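Local coordinates for protein formiminoglutamase (Trypanosoma cruzi, PDB 4MYL) that probably hydrolyses N-formimino-L-glutamate to L-glutamate and formamide, as a manganese-dependent enzyme of the arginase family, at residues Gly120-Ser125 with Met279-Pro284; Asn144-Leu149 with Asp236-Lys241; Ala184-Gln189 with Cys250-Gly255. The protein carries 1 engineered substitution. All coordinates share one frame; numbering follows the deposited sequence.

Overall arrangement
All three contacts lie at the end of one parallel eight-stranded sheet, the core of the arginase fold, where loops after the strands build the manganese site. Interaction 2 is its heart, holding Asp-146, His-148, Asp-236 and Asp-238. Interaction 1, whose centre is about 11 Å away, adds Asn-122: its ND2 lies 3.0 Å from Asp-236 OD2, a probable hydrogen bond. Interaction 3 is centred about 7 Å from interaction 2, and Asp-238 OD2 meets Cys-250 N at 3.0 Å; a water is common to both. Interactions 1 and 3, their centres about 16 Å apart, do not touch; interaction 2 meets the one at Asn-122 and the other at Cys-250.

Interaction 1 (Gly120-Ser125 with Met279-Pro284); sequences GGNDQS and MSELNP
Glu-281 reaches across to Gly-121 and Asn-122, and its side chain is worth following outward. Its CB leaves beside the contact rather than into it. With CG beside the backbone N (chi1 -55°) and a second bend at chi2 (-60°), the chain folds back on the Gly-120-Ser-125 loop. CG passes the amide of Asn-122, 4.1 Å from its ND2. CD then settles over the backbone, 3.7 Å from Gly-121 CA. Of the two oxygens, OE1 turns to Ser-249, whose hydroxyl bonds it, while OE2 accepts from Asn-122 N at 2.8 Å, the donor standing above the carboxylate plane. OE2 also takes a bond from Cys-43 N, so the carboxylate is gripped from both oxygens. Its plane is almost perpendicular to the Asn-122 amide (82°).

Behind this, Glu-281 N meets Gly-120 O at 2.8 Å in an almost straight bond. It ties the end of strand 274-280 to the loop leaving the neighbouring parallel strand 114-119. Gln-124, extended beyond CG, brings NE2 to both Ser-280 OG (2.9 Å) and Met-279 O (3.3 Å), each a weak bond. Ser-280 CB packs 3.7 Å from Asn-122 CB.

Glu-281 thus acts as a second-shell residue: it grips the backbone N of Asn-122, a ligand of the first manganese whose ND2 is held by Asp-236, itself a ligand of both ions. This is consistent with positioning Asn-122 for the metal.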
ATOM      1  N   GLY A 120     -12.536 -17.426 -10.158  1.00 16.23           N
ATOM      2  CA  GLY A 120     -13.924 -17.412 -10.582  1.00 11.57           C
ATOM      3  C   GLY A 120     -14.631 -16.178 -10.056  1.00  9.80           C
ATOM      4  O   GLY A 120     -14.246 -15.630  -9.029  1.00 13.19           O
ATOM      5  N   GLY A 121     -15.664 -15.732 -10.762  1.00 11.83           N
ATOM      6  CA  GLY A 121     -16.459 -14.592 -10.330  1.00 12.36           C
ATOM      7  C   GLY A 121     -17.413 -14.945  -9.199  1.00 13.69           C
ATOM      8  O   GLY A 121     -17.650 -16.114  -8.913  1.00 13.26           O
ATOM      9  N   ASN A 122     -17.986 -13.931  -8.562  1.00 12.61           N
ATOM     10  CA  ASN A 122     -18.751 -14.167  -7.345  1.00 15.42           C
ATOM     11  C   ASN A 122     -20.112 -14.813  -7.570  1.00 12.79           C
ATOM     12  O   ASN A 122     -20.831 -15.094  -6.611  1.00 13.36           O
ATOM     13  CB  ASN A 122     -18.893 -12.897  -6.509  1.00 13.42           C
ATOM     14  CG  ASN A 122     -19.553 -11.777  -7.269  1.00 22.09           C
ATOM     15  OD1 ASN A 122     -20.463 -12.003  -8.065  1.00 17.72           O
ATOM     16  ND2 ASN A 122     -19.092 -10.549  -7.034  1.00 25.18           N
ATOM     17  N   ASP A 123     -20.462 -15.083  -8.821  1.00 14.60           N
ATOM     18  CA  ASP A 123     -21.722 -15.788  -9.029  1.00 14.29           C
ATOM     19  C   ASP A 123     -21.668 -17.253  -8.597  1.00 12.20           C
ATOM     20  O   ASP A 123     -22.712 -17.885  -8.433  1.00 15.82           O
ATOM     21  CB  ASP A 123     -22.287 -15.577 -10.430  1.00 21.36           C
ATOM     22  CG  ASP A 123     -23.220 -14.360 -10.489  1.00 50.13           C
ATOM     23  OD1 ASP A 123     -22.817 -13.306 -11.033  1.00 43.04           O
ATOM     24  OD2 ASP A 123     -24.349 -14.451  -9.949  1.00 46.21           O
ATOM     25  N   GLN A 124     -20.462 -17.769  -8.354  1.00 10.45           N
ATOM     26  CA  GLN A 124     -20.319 -19.089  -7.759  1.00 10.12           C
ATOM     27  C   GLN A 124     -21.000 -19.172  -6.398  1.00  8.53           C
ATOM     28  O   GLN A 124     -21.364 -20.254  -5.951  1.00 12.46           O
ATOM     29  CB  GLN A 124     -18.839 -19.463  -7.603  1.00 11.18           C
ATOM     30  CG  GLN A 124     -18.074 -18.580  -6.619  1.00 11.02           C
ATOM     31  CD  GLN A 124     -16.628 -18.980  -6.501  1.00 13.49           C
ATOM     32  OE1 GLN A 124     -16.122 -19.746  -7.319  1.00 21.68           O
ATOM     33  NE2 GLN A 124     -15.951 -18.467  -5.500  1.00 11.70           N
ATOM     34  N   SER A 125     -21.161 -18.034  -5.735  1.00 10.47           N
ATOM     35  CA  SER A 125     -21.667 -18.010  -4.372  1.00  8.46           C
ATOM     36  C   SER A 125     -23.145 -18.385  -4.264  1.00  9.41           C
ATOM     37  O   SER A 125     -23.606 -18.794  -3.193  1.00 15.71           O
ATOM     38  CB  SER A 125     -21.420 -16.649  -3.732  1.00 10.36           C
ATOM     39  OG  SER A 125     -20.047 -16.305  -3.796  1.00 13.98           O
ATOM     40  N   MET A 279     -13.910 -18.015  -2.379  1.00  8.82           N
ATOM     41  CA  MET A 279     -13.036 -16.874  -2.624  1.00  9.71           C
ATOM     42  C   MET A 279     -13.238 -16.475  -4.074  1.00  9.97           C
ATOM     43  O   MET A 279     -12.894 -17.233  -4.966  1.00 11.00           O
ATOM     44  CB  MET A 279     -11.573 -17.273  -2.362  1.00  9.68           C
ATOM     45  CG  MET A 279     -10.574 -16.130  -2.494  1.00 11.37           C
ATOM     46  SD  MET A 279      -8.877 -16.651  -2.132  1.00 16.30           S
ATOM     47  CE  MET A 279      -9.068 -17.045  -0.391  1.00  9.21           C
ATOM     48  N   SER A 280     -13.807 -15.294  -4.307  1.00 11.73           N
ATOM     49  CA  SER A 280     -14.204 -14.859  -5.652  0.50 11.48           C
ATOM     50  C   SER A 280     -13.456 -13.617  -6.135  1.00 10.96           C
ATOM     51  O   SER A 280     -12.995 -12.816  -5.326  1.00 10.91           O
ATOM     52  CB  SER A 280     -15.705 -14.546  -5.691  0.50 11.85           C
ATOM     53  OG  SER A 280     -16.488 -15.638  -5.261  0.50 13.49           O
ATOM     54  N   GLU A 281     -13.366 -13.478  -7.460  1.00 10.68           N
ATOM     55  CA  GLU A 281     -12.879 -12.286  -8.171  1.00  9.79           C
ATOM     56  C   GLU A 281     -11.356 -12.124  -8.276  1.00 10.77           C
ATOM     57  O   GLU A 281     -10.874 -11.064  -8.711  1.00 11.54           O
ATOM     58  CB  GLU A 281     -13.553 -10.997  -7.671  1.00 12.75           C
ATOM     59  CG  GLU A 281     -15.095 -11.005  -7.712  1.00 12.90           C
ATOM     60  CD  GLU A 281     -15.673 -11.207  -9.112  1.00 16.86           C
ATOM     61  OE1 GLU A 281     -14.900 -11.189 -10.098  1.00 15.99           O
ATOM     62  OE2 GLU A 281     -16.908 -11.384  -9.223  1.00 13.44           O
ATOM     63  N   LEU A 282     -10.604 -13.165  -7.919  1.00  9.95           N
ATOM     64  CA  LEU A 282      -9.169 -13.170  -8.209  1.00 10.36           C
ATOM     65  C   LEU A 282      -8.995 -13.089  -9.730  1.00 10.57           C
ATOM     66  O   LEU A 282      -9.499 -13.933 -10.464  1.00 13.28           O
ATOM     67  CB  LEU A 282      -8.480 -14.437  -7.671  1.00  9.67           C
ATOM     68  CG  LEU A 282      -6.955 -14.464  -7.820  1.00  9.46           C
ATOM     69  CD1 LEU A 282      -6.335 -13.339  -7.020  1.00 12.73           C
ATOM     70  CD2 LEU A 282      -6.389 -15.804  -7.384  1.00  8.20           C
ATOM     71  N   ASN A 283      -8.291 -12.070 -10.206  1.00 10.74           N
ATOM     72  CA  ASN A 283      -8.192 -11.838 -11.640  1.00 10.44           C
ATOM     73  C   ASN A 283      -6.747 -11.613 -12.082  1.00 12.35           C
ATOM     74  O   ASN A 283      -6.223 -10.492 -11.984  1.00 12.45           O
ATOM     75  CB  ASN A 283      -9.070 -10.654 -12.040  1.00 11.31           C
ATOM     76  CG  ASN A 283      -9.218 -10.531 -13.526  1.00 10.33           C
ATOM     77  OD1 ASN A 283      -8.312 -10.873 -14.262  1.00 16.68           O
ATOM     78  ND2 ASN A 283     -10.355 -10.051 -13.975  1.00 12.44           N
ATOM     79  N   PRO A 284      -6.092 -12.687 -12.554  1.00 12.93           N
ATOM     80  CA  PRO A 284      -4.668 -12.625 -12.906  1.00 11.96           C
ATOM     81  C   PRO A 284      -4.388 -11.829 -14.178  1.00 15.73           C
ATOM     82  O   PRO A 284      -3.233 -11.485 -14.417  1.00 14.29           O
ATOM     83  CB  PRO A 284      -4.290 -14.096 -13.093  1.00 14.55           C
ATOM     84  CG  PRO A 284      -5.312 -14.863 -12.300  1.00 15.09           C
ATOM     85  CD  PRO A 284      -6.583 -14.076 -12.472  1.00 10.51           C
TER

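Interaction 2 (Asn144-Leu149 with Asp236-Lys241); sequences NVDSHL and DVDSLK
Asp-146 and Asp-236 face each other across neighbouring parallel strands, their carboxylates stacked with planes only 11° apart. The two side chains slant past one another, and the nearest oxygens, OD2 of Asp-146 and OD2 of Asp-236, are 3.1 Å apart, two acceptors not counted as hydrogen-bonded. In each residue CG lies opposite the backbone N, and these matching torsions (chi1 -170° in Asp-146, -169° in Asp-236) bring the two carboxylates face to face.

Several bonds set these orientations. Asp-236 N donates to Val-145 O over 2.8 Å, fixing the strand ends side by side. Asp-236 OD1 receives Asp-238 N at 3.0 Å on its anti side, closing an Asx turn. Asp-236 O accepts from both N and OG of Ser-239, which holds the short 3-10 turn; from there Ser-239 CB leans on Asp-146 CA, 3.7 Å away. Asp-238 points CB toward Asp-146 OD1, and its OD2 bonds Cys-250 N.

Waters fill in the polar links. One lies 2.7 Å from both Asp-146 OD1 and Asp-238 OD1, and also contacts His-148 ND1. Another accepts from Ser-147 OG and donates to Asp-238 O. A third links Asn-144 OD1 with Asp-236 OD2.

The family's metal-binding motifs meet here, Asp-x-His-x-Asp (Asp-146, His-148, Asp-150) and Asp-x-Asp (Asp-236, Asp-238). Asp-146 and Asp-236 bind both manganese ions, and His-148 and Asp-238 bind the second. A cluster of carboxylates stacked this closely is consistent with a site built for two metal cations, whose charge would offset their repulsion.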
ATOM      1  N   ASN A 144     -21.099 -12.212   3.411  1.00 11.90           N
ATOM      2  CA  ASN A 144     -20.514 -11.765   2.159  1.00 11.49           C
ATOM      3  C   ASN A 144     -19.493 -10.667   2.462  1.00 10.08           C
ATOM      4  O   ASN A 144     -19.866  -9.527   2.757  1.00  9.79           O
ATOM      5  CB  ASN A 144     -21.607 -11.222   1.231  1.00 12.44           C
ATOM      6  CG  ASN A 144     -21.063 -10.791  -0.101  1.00 10.36           C
ATOM      7  OD1 ASN A 144     -20.076 -11.344  -0.573  1.00 12.20           O
ATOM      8  ND2 ASN A 144     -21.678  -9.794  -0.706  1.00  8.76           N
ATOM      9  N   VAL A 145     -18.208 -11.024   2.421  1.00 11.95           N
ATOM     10  CA  VAL A 145     -17.139 -10.037   2.514  1.00  7.40           C
ATOM     11  C   VAL A 145     -16.907  -9.463   1.117  1.00  8.81           C
ATOM     12  O   VAL A 145     -16.339 -10.127   0.263  1.00 10.90           O
ATOM     13  CB  VAL A 145     -15.820 -10.673   3.031  1.00 10.30           C
ATOM     14  CG1 VAL A 145     -14.779  -9.585   3.327  1.00  8.99           C
ATOM     15  CG2 VAL A 145     -16.089 -11.550   4.243  1.00  8.72           C
ATOM     16  N   ASP A 146     -17.359  -8.237   0.875  1.00  8.30           N
ATOM     17  CA  ASP A 146     -17.229  -7.657  -0.447  1.00  7.88           C
ATOM     18  C   ASP A 146     -17.460  -6.164  -0.344  1.00  8.98           C
ATOM     19  O   ASP A 146     -18.169  -5.696   0.553  1.00  9.42           O
ATOM     20  CB  ASP A 146     -18.254  -8.289  -1.402  1.00 12.84           C
ATOM     21  CG  ASP A 146     -18.024  -7.907  -2.862  1.00 16.07           C
ATOM     22  OD1 ASP A 146     -16.926  -7.423  -3.195  1.00 12.55           O
ATOM     23  OD2 ASP A 146     -18.938  -8.097  -3.692  1.00 21.21           O
ATOM     24  N   SER A 147     -16.846  -5.421  -1.255  1.00  9.85           N
ATOM     25  CA  SER A 147     -17.069  -3.981  -1.352  1.00  8.54           C
ATOM     26  C   SER A 147     -18.481  -3.648  -1.854  1.00  8.86           C
ATOM     27  O   SER A 147     -18.994  -2.558  -1.600  1.00 11.59           O
ATOM     28  CB  SER A 147     -16.038  -3.360  -2.297  1.00 10.07           C
ATOM     29  OG  SER A 147     -16.091  -3.989  -3.560  1.00 12.29           O
ATOM     30  N   HIS A 148     -19.078  -4.595  -2.581  1.00 14.78           N
ATOM     31  CA  HIS A 148     -20.442  -4.490  -3.123  1.00 12.52           C
ATOM     32  C   HIS A 148     -21.403  -5.348  -2.313  1.00 12.19           C
ATOM     33  O   HIS A 148     -20.972  -6.225  -1.566  1.00 12.78           O
ATOM     34  CB  HIS A 148     -20.482  -4.939  -4.592  1.00 10.87           C
ATOM     35  CG  HIS A 148     -19.719  -4.044  -5.518  1.00 14.52           C
ATOM     36  ND1 HIS A 148     -18.364  -4.183  -5.744  1.00 18.60           N
ATOM     37  CD2 HIS A 148     -20.117  -2.991  -6.268  1.00 16.56           C
ATOM     38  CE1 HIS A 148     -17.963  -3.258  -6.595  1.00 16.77           C
ATOM     39  NE2 HIS A 148     -19.007  -2.525  -6.934  1.00 20.97           N
ATOM     40  N   LEU A 149     -22.704  -5.100  -2.476  1.00 11.76           N
ATOM     41  CA  LEU A 149     -23.731  -5.857  -1.757  1.00 10.28           C
ATOM     42  C   LEU A 149     -24.161  -7.135  -2.498  1.00 13.10           C
ATOM     43  O   LEU A 149     -24.672  -8.075  -1.877  1.00 13.67           O
ATOM     44  CB  LEU A 149     -24.949  -4.973  -1.452  1.00 10.18           C
ATOM     45  CG  LEU A 149     -24.681  -3.726  -0.595  1.00 14.73           C
ATOM     46  CD1 LEU A 149     -25.980  -2.972  -0.298  1.00 15.73           C
ATOM     47  CD2 LEU A 149     -23.987  -4.092   0.689  1.00 13.83           C
ATOM     48  N   ASP A 236     -15.003 -12.239  -1.084  1.00  8.61           N
ATOM     49  CA  ASP A 236     -14.776 -11.628  -2.376  1.00 11.07           C
ATOM     50  C   ASP A 236     -13.533 -10.731  -2.285  1.00  9.65           C
ATOM     51  O   ASP A 236     -13.512  -9.796  -1.501  1.00 11.94           O
ATOM     52  CB  ASP A 236     -16.021 -10.820  -2.758  1.00 14.14           C
ATOM     53  CG  ASP A 236     -16.010 -10.353  -4.200  1.00 12.59           C
ATOM     54  OD1 ASP A 236     -14.951  -9.936  -4.704  1.00 12.74           O
ATOM     55  OD2 ASP A 236     -17.085 -10.372  -4.827  1.00 14.09           O
ATOM     56  N   VAL A 237     -12.494 -11.015  -3.062  1.00  8.51           N
ATOM     57  CA  VAL A 237     -11.252 -10.286  -2.875  1.00  9.86           C
ATOM     58  C   VAL A 237     -11.346  -8.833  -3.364  1.00 11.05           C
ATOM     59  O   VAL A 237     -10.402  -8.045  -3.187  1.00 11.47           O
ATOM     60  CB  VAL A 237     -10.026 -11.031  -3.476  1.00 14.62           C
ATOM     61  CG1 VAL A 237      -9.746 -12.285  -2.673  1.00 11.32           C
ATOM     62  CG2 VAL A 237     -10.221 -11.358  -4.944  1.00  9.41           C
ATOM     63  N   ASP A 238     -12.479  -8.486  -3.979  1.00  8.80           N
ATOM     64  CA  ASP A 238     -12.760  -7.097  -4.341  1.00 10.63           C
ATOM     65  C   ASP A 238     -12.796  -6.202  -3.096  1.00  9.31           C
ATOM     66  O   ASP A 238     -12.704  -4.965  -3.189  1.00 10.18           O
ATOM     67  CB  ASP A 238     -14.086  -6.979  -5.103  1.00 11.10           C
ATOM     68  CG  ASP A 238     -13.976  -7.396  -6.577  1.00 14.22           C
ATOM     69  OD1 ASP A 238     -15.042  -7.559  -7.214  1.00 13.82           O
ATOM     70  OD2 ASP A 238     -12.851  -7.560  -7.105  1.00 12.96           O
ATOM     71  N   SER A 239     -12.934  -6.838  -1.932  1.00  9.55           N
ATOM     72  CA  SER A 239     -12.999  -6.134  -0.648  1.00  9.63           C
ATOM     73  C   SER A 239     -11.638  -5.641  -0.135  1.00  9.69           C
ATOM     74  O   SER A 239     -11.594  -4.862   0.811  1.00  9.99           O
ATOM     75  CB  SER A 239     -13.650  -7.011   0.419  1.00  8.78           C
ATOM     76  OG  SER A 239     -12.854  -8.144   0.686  1.00  9.08           O
ATOM     77  N   LEU A 240     -10.541  -6.115  -0.732  1.00 11.26           N
ATOM     78  CA  LEU A 240      -9.194  -5.678  -0.334  1.00  9.89           C
ATOM     79  C   LEU A 240      -8.784  -4.423  -1.085  1.00  9.08           C
ATOM     80  O   LEU A 240      -9.172  -4.217  -2.219  1.00 11.52           O
ATOM     81  CB  LEU A 240      -8.135  -6.780  -0.543  1.00  8.51           C
ATOM     82  CG  LEU A 240      -8.069  -7.896   0.507  1.00  9.09           C
ATOM     83  CD1 LEU A 240      -9.193  -8.889   0.310  1.00  8.99           C
ATOM     84  CD2 LEU A 240      -6.710  -8.602   0.482  1.00  8.74           C
ATOM     85  N   LYS A 241      -7.983  -3.589  -0.443  1.00 10.11           N
ATOM     86  CA  LYS A 241      -7.478  -2.378  -1.084  1.00 11.38           C
ATOM     87  C   LYS A 241      -6.485  -2.754  -2.184  1.00  9.28           C
ATOM     88  O   LYS A 241      -5.720  -3.709  -2.053  1.00  9.40           O
ATOM     89  CB  LYS A 241      -6.841  -1.444  -0.050  1.00 12.22           C
ATOM     90  CG  LYS A 241      -5.634  -2.013   0.646  1.00 11.71           C
ATOM     91  CD  LYS A 241      -4.995  -0.973   1.566  1.00 20.63           C
ATOM     92  CE  LYS A 241      -5.657  -0.950   2.921  1.00 33.61           C
ATOM     93  NZ  LYS A 241      -4.938  -0.050   3.882  1.00 34.45           N
TER
HETATM   94  O   HOH W   1     -19.152 -11.628  -3.346  1.00 17.22           O
HETATM   95  O   HOH W   2     -17.210  -6.839  -5.848  1.00 18.98           O
HETATM   96  O   HOH W   3     -13.977  -3.060  -4.913  1.00 12.66           O

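Interaction 3 (Ala184-Gln189 with Cys250-Gly255); sequences ACQGSQ and CPAAVG
Gln-186 swings its CG beside the backbone N (chi1 -65°) and then runs fully extended, carrying its amide across to Val-254. In this arginase fold the contact joins two loops at the rim of the parallel sheet: the one leaving strand 180-185 and the one that leads on to helix 258-270. NE2 of Gln-186 gives a hydrogen bond to Val-254 O at 2.8 Å, approaching from above the carbonyl plane rather than along a lone pair. On the way it skirts Ala-252, whose CB lies 3.8 Å from the same NE2, and comes close to Gly-255 CA.

OE1 takes two donors. Gln-189 NE2 reaches it at 3.0 Å in a nearly straight bond (168°); the donor stands 61° out of the carbonyl plane of Gln-186, while OE1 lies in the amide plane of Gln-189. A water donates to OE1 from 2.7 Å and links it weakly to Val-254 N. This pattern argues for the Gln-186 amide orientation as modelled. Gln-189 N also bonds Gln-186 O, closing the turn. Gln-189 further touches His-148, a manganese ligand.

The outer side of this turn belongs to an interface: Gly-187 N bonds Glu-73 of a neighbouring subunit. Cys-250, at the other end of the contact, is tied by a disulfide to Cys-43. The water that also holds Ser-147 OG and Asp-238 O bridges the loops here, accepting from Gln-189 NE2 and donating to Cys-250 O, 2.7 Å away.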
ATOM      1  N   ALA A 184     -17.611  -5.211   5.236  1.00 11.72           N
ATOM      2  CA  ALA A 184     -16.642  -4.352   4.560  1.00 13.12           C
ATOM      3  C   ALA A 184     -17.179  -3.801   3.236  1.00 12.30           C
ATOM      4  O   ALA A 184     -16.415  -3.524   2.313  1.00 13.04           O
ATOM      5  CB  ALA A 184     -15.326  -5.101   4.327  1.00 12.98           C
ATOM      6  N   CYS A 185     -18.493  -3.657   3.138  1.00  9.98           N
ATOM      7  CA  CYS A 185     -19.081  -2.993   1.990  1.00 11.09           C
ATOM      8  C   CYS A 185     -18.714  -1.498   1.979  1.00  9.98           C
ATOM      9  O   CYS A 185     -18.438  -0.909   3.019  1.00 12.00           O
ATOM     10  CB  CYS A 185     -20.602  -3.207   1.968  1.00 11.83           C
ATOM     11  SG  CYS A 185     -21.404  -3.042   3.554  1.00 12.70           S
ATOM     12  N   GLN A 186     -18.707  -0.901   0.788  1.00 10.35           N
ATOM     13  CA  GLN A 186     -18.273   0.484   0.623  1.00 13.77           C
ATOM     14  C   GLN A 186     -19.413   1.365   0.097  1.00 11.71           C
ATOM     15  O   GLN A 186     -19.955   1.090  -0.971  1.00 12.52           O
ATOM     16  CB  GLN A 186     -17.077   0.534  -0.329  1.00 10.46           C
ATOM     17  CG  GLN A 186     -15.854  -0.150   0.229  1.00 11.72           C
ATOM     18  CD  GLN A 186     -14.672  -0.109  -0.721  1.00 13.47           C
ATOM     19  OE1 GLN A 186     -14.651   0.667  -1.674  1.00 16.17           O
ATOM     20  NE2 GLN A 186     -13.678  -0.948  -0.460  1.00  9.66           N
ATOM     21  N   GLY A 187     -19.758   2.418   0.837  1.00 12.11           N
ATOM     22  CA  GLY A 187     -20.863   3.282   0.469  1.00  9.75           C
ATOM     23  C   GLY A 187     -20.724   3.912  -0.907  1.00 11.60           C
ATOM     24  O   GLY A 187     -21.711   4.182  -1.581  1.00 16.20           O
ATOM     25  N   SER A 188     -19.495   4.143  -1.343  1.00 12.36           N
ATOM     26  CA  SER A 188     -19.258   4.775  -2.647  1.00 13.87           C
ATOM     27  C   SER A 188     -19.568   3.860  -3.828  1.00 14.03           C
ATOM     28  O   SER A 188     -19.683   4.327  -4.952  1.00 16.81           O
ATOM     29  CB  SER A 188     -17.800   5.199  -2.758  1.00 11.55           C
ATOM     30  OG  SER A 188     -16.986   4.043  -2.737  1.00 15.33           O
ATOM     31  N   GLN A 189     -19.671   2.557  -3.569  1.00 11.44           N
ATOM     32  CA  GLN A 189     -19.832   1.552  -4.619  1.00 13.18           C
ATOM     33  C   GLN A 189     -21.196   0.879  -4.565  1.00 11.67           C
ATOM     34  O   GLN A 189     -21.558   0.133  -5.471  1.00 15.04           O
ATOM     35  CB  GLN A 189     -18.742   0.477  -4.521  1.00 11.33           C
ATOM     36  CG  GLN A 189     -17.313   0.995  -4.592  1.00 13.26           C
ATOM     37  CD  GLN A 189     -16.373  -0.040  -5.164  1.00 14.27           C
ATOM     38  OE1 GLN A 189     -16.549  -0.478  -6.300  1.00 19.97           O
ATOM     39  NE2 GLN A 189     -15.377  -0.445  -4.387  1.00 17.02           N
ATOM     40  N   CYS A 250     -12.782  -6.056  -9.729  1.00 12.37           N
ATOM     41  CA  CYS A 250     -13.275  -4.734  -9.371  1.00 13.80           C
ATOM     42  C   CYS A 250     -12.408  -4.150  -8.264  1.00 17.06           C
ATOM     43  O   CYS A 250     -12.788  -4.185  -7.099  1.00 17.65           O
ATOM     44  CB  CYS A 250     -14.729  -4.807  -8.903  1.00 11.98           C
ATOM     45  SG  CYS A 250     -15.948  -5.103 -10.237  1.00 22.40           S
ATOM     46  N   PRO A 251     -11.222  -3.638  -8.631  1.00 16.23           N
ATOM     47  CA  PRO A 251     -10.254  -3.114  -7.663  1.00 13.07           C
ATOM     48  C   PRO A 251     -10.802  -1.955  -6.857  1.00 21.85           C
ATOM     49  O   PRO A 251     -11.639  -1.182  -7.346  1.00 25.07           O
ATOM     50  CB  PRO A 251      -9.096  -2.645  -8.542  1.00 22.22           C
ATOM     51  CG  PRO A 251      -9.190  -3.495  -9.768  1.00 25.52           C
ATOM     52  CD  PRO A 251     -10.656  -3.717  -9.991  1.00 17.42           C
ATOM     53  N   ALA A 252     -10.322  -1.852  -5.621  1.00 14.95           N
ATOM     54  CA  ALA A 252     -10.792  -0.855  -4.674  1.00 13.12           C
ATOM     55  C   ALA A 252      -9.655   0.074  -4.290  1.00 16.56           C
ATOM     56  O   ALA A 252      -8.518  -0.365  -4.123  1.00 14.89           O
ATOM     57  CB  ALA A 252     -11.357  -1.537  -3.421  1.00 15.75           C
ATOM     58  N   ALA A 253      -9.972   1.359  -4.145  1.00 18.27           N
ATOM     59  CA  ALA A 253      -9.009   2.357  -3.689  1.00 12.74           C
ATOM     60  C   ALA A 253      -8.719   2.166  -2.204  1.00 15.40           C
ATOM     61  O   ALA A 253      -7.566   2.148  -1.772  1.00 19.32           O
ATOM     62  CB  ALA A 253      -9.536   3.770  -3.964  1.00 14.80           C
ATOM     63  N   VAL A 254      -9.787   2.034  -1.423  1.00 12.17           N
ATOM     64  CA  VAL A 254      -9.684   1.682  -0.020  1.00 13.19           C
ATOM     65  C   VAL A 254     -10.306   0.279   0.154  1.00 13.95           C
ATOM     66  O   VAL A 254     -10.970  -0.233  -0.751  1.00 14.54           O
ATOM     67  CB  VAL A 254     -10.393   2.699   0.856  1.00 11.59           C
ATOM     68  CG1 VAL A 254      -9.616   4.011   0.885  1.00 12.09           C
ATOM     69  CG2 VAL A 254     -11.812   2.919   0.347  1.00 14.59           C
ATOM     70  N   GLY A 255     -10.069  -0.345   1.299  1.00 11.24           N
ATOM     71  CA  GLY A 255     -10.527  -1.703   1.509  1.00 11.81           C
ATOM     72  C   GLY A 255      -9.659  -2.410   2.518  1.00 11.12           C
ATOM     73  O   GLY A 255      -8.770  -1.800   3.123  1.00 15.69           O
TER
HETATM   74  O   HOH W   4     -12.752   2.079  -3.070  1.00 25.12           O
HETATM   75  O   HOH W   3     -13.977  -3.060  -4.913  1.00 12.66           O